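Local coordinates for Alpha/beta hydrolase fold protein (Ochrobactrum, PDB 4G9E) that hydrolyses N-acyl homoserine lactones, the signals of bacterial quorum sensing, as an AHL-lactonase of the alpha/beta hydrolase fold, at residues 120-125 against 210-215. Residues are numbered along the deposited sequence; the frame is centred on the assembly and turned at random.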
loop_
_atom_site.group_PDB
_atom_site.type_symbol
_atom_site.label_atom_id
_atom_site.label_comp_id
_atom_site.label_asym_id
_atom_site.label_seq_id
_atom_site.Cartn_x
_atom_site.Cartn_y
_atom_site.Cartn_z
ATOM N N GLY A 120 13.435 2.618 2.840
ATOM C CA GLY A 120 12.895 1.417 3.441
ATOM C C GLY A 120 11.506 1.200 2.883
ATOM O O GLY A 120 10.904 2.139 2.363
ATOM N N LEU A 121 11.005 -0.025 3.006
ATOM C CA LEU A 121 9.651 -0.367 2.581
ATOM C C LEU A 121 8.974 -1.138 3.694
ATOM O O LEU A 121 9.511 -2.155 4.138
ATOM C CB LEU A 121 9.708 -1.249 1.332
ATOM C CG LEU A 121 8.386 -1.863 0.865
ATOM C CD1 LEU A 121 7.428 -0.786 0.418
ATOM C CD2 LEU A 121 8.644 -2.842 -0.276
ATOM N N MET A 122 7.812 -0.662 4.146
ATOM C CA MET A 122 6.980 -1.430 5.074
ATOM C C MET A 122 5.742 -1.898 4.324
ATOM O O MET A 122 5.100 -1.097 3.644
ATOM C CB MET A 122 6.568 -0.593 6.293
ATOM C CG MET A 122 5.639 -1.358 7.246
ATOM S SD MET A 122 5.149 -0.440 8.716
ATOM C CE MET A 122 6.679 -0.522 9.644
ATOM N N ILE A 123 5.432 -3.185 4.450
ATOM C CA ILE A 123 4.264 -3.765 3.795
ATOM C C ILE A 123 3.317 -4.384 4.815
ATOM O O ILE A 123 3.732 -5.143 5.708
ATOM C CB ILE A 123 4.663 -4.781 2.697
ATOM C CG1 ILE A 123 5.527 -5.918 3.257
ATOM C CG2 ILE A 123 5.381 -4.061 1.554
ATOM C CD1 ILE A 123 5.821 -7.031 2.245
ATOM N N THR A 124 2.043 -4.030 4.674
ATOM C CA THR A 124 0.984 -4.461 5.568
ATOM C C THR A 124 -0.161 -4.965 4.711
ATOM O O THR A 124 -0.616 -4.267 3.803
ATOM C CB THR A 124 0.501 -3.276 6.425
ATOM O OG1 THR A 124 1.529 -2.919 7.358
ATOM C CG2 THR A 124 -0.794 -3.601 7.173
ATOM N N GLY A 125 -0.625 -6.179 4.985
ATOM C CA GLY A 125 -1.687 -6.770 4.189
ATOM C C GLY A 125 -1.207 -7.315 2.856
ATOM O O GLY A 125 -2.007 -7.494 1.946
ATOM N N PRO A 210 15.966 -2.124 3.868
ATOM C CA PRO A 210 15.147 -2.707 4.930
ATOM C C PRO A 210 13.703 -2.872 4.478
ATOM O O PRO A 210 13.099 -1.926 3.965
ATOM C CB PRO A 210 15.223 -1.658 6.048
ATOM C CG PRO A 210 16.437 -0.848 5.746
ATOM C CD PRO A 210 16.525 -0.818 4.251
ATOM N N ILE A 211 13.161 -4.063 4.694
ATOM C CA ILE A 211 11.746 -4.306 4.471
ATOM C C ILE A 211 11.115 -4.715 5.794
ATOM O O ILE A 211 11.554 -5.672 6.432
ATOM C CB ILE A 211 11.483 -5.377 3.382
ATOM C CG1 ILE A 211 12.017 -4.885 2.032
ATOM C CG2 ILE A 211 9.990 -5.661 3.306
ATOM C CD1 ILE A 211 11.917 -5.904 0.898
ATOM N N ALA A 212 10.099 -3.962 6.202
ATOM C CA ALA A 212 9.350 -4.249 7.415
ATOM C C ALA A 212 8.025 -4.874 7.043
ATOM O O ALA A 212 7.396 -4.487 6.052
ATOM C CB ALA A 212 9.110 -2.969 8.200
ATOM N N VAL A 213 7.592 -5.829 7.855
ATOM C CA VAL A 213 6.352 -6.546 7.608
ATOM C C VAL A 213 5.522 -6.469 8.884
ATOM O O VAL A 213 5.960 -6.930 9.941
ATOM C CB VAL A 213 6.623 -8.018 7.247
ATOM C CG1 VAL A 213 5.318 -8.771 7.027
ATOM C CG2 VAL A 213 7.511 -8.117 6.014
ATOM N N VAL A 214 4.342 -5.859 8.792
ATOM C CA VAL A 214 3.472 -5.653 9.952
ATOM C C VAL A 214 2.042 -5.986 9.543
ATOM O O VAL A 214 1.525 -5.423 8.571
ATOM C CB VAL A 214 3.521 -4.189 10.434
ATOM C CG1 VAL A 214 2.553 -3.969 11.587
ATOM C CG2 VAL A 214 4.944 -3.789 10.835
ATOM N N ASN A 215 1.406 -6.902 10.268
ATOM C CA ASN A 215 0.043 -7.328 9.943
ATOM C C ASN A 215 -0.820 -7.461 11.174
ATOM O O ASN A 215 -0.320 -7.688 12.276
ATOM C CB ASN A 215 0.042 -8.674 9.226
ATOM C CG ASN A 215 0.446 -8.542 7.788
ATOM O OD1 ASN A 215 -0.337 -8.077 6.964
ATOM N ND2 ASN A 215 1.675 -8.918 7.476
HETATM O O HOH W 1 2.373 -7.642 4.773
#
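In the central sheet of the alpha/beta hydrolase fold, strand 120-124 pairs in parallel with strand 211-215, and four backbone hydrogen bonds join them: L121 N to P210 O, A212 N to L121 O, I123 N to A212 O and V214 N to I123 O. Beyond V214 N the ladder passes to side chains. T124 OG1 donates to V214 O at 2.8 Å, in the place where a backbone N-H would continue the pairing; its chi1 of -70° sets the hydroxyl beside its own backbone N and anti to the carbonyl carbon. One residue on, G125 N donates a hydrogen bond to N215 OD1 (2.8 Å), approaching 28° out of the plane of the amide. The other end of that amide is held as well, since N215 ND2 donates to a water (3.1 Å) that also bonds weakly to I123 O, bridging the strands. On one face the M122 side chain runs extended as far as SD and then bends at chi3 (-74°), bringing CE against A212 CB at 3.7 Å and V214 CG2 at 3.9 Å, with F265 of helix 255-270 packed over M122 and A212. On the other face I123 CG1 lies alongside V213 CG2 at 4.0 Å. G125 O accepts a hydrogen bond from S102 OG, the probable nucleophile. The pairing thus ends beside the active site, at the C-terminal ends of the parallel strands, where alpha/beta hydrolases carry their catalytic loops.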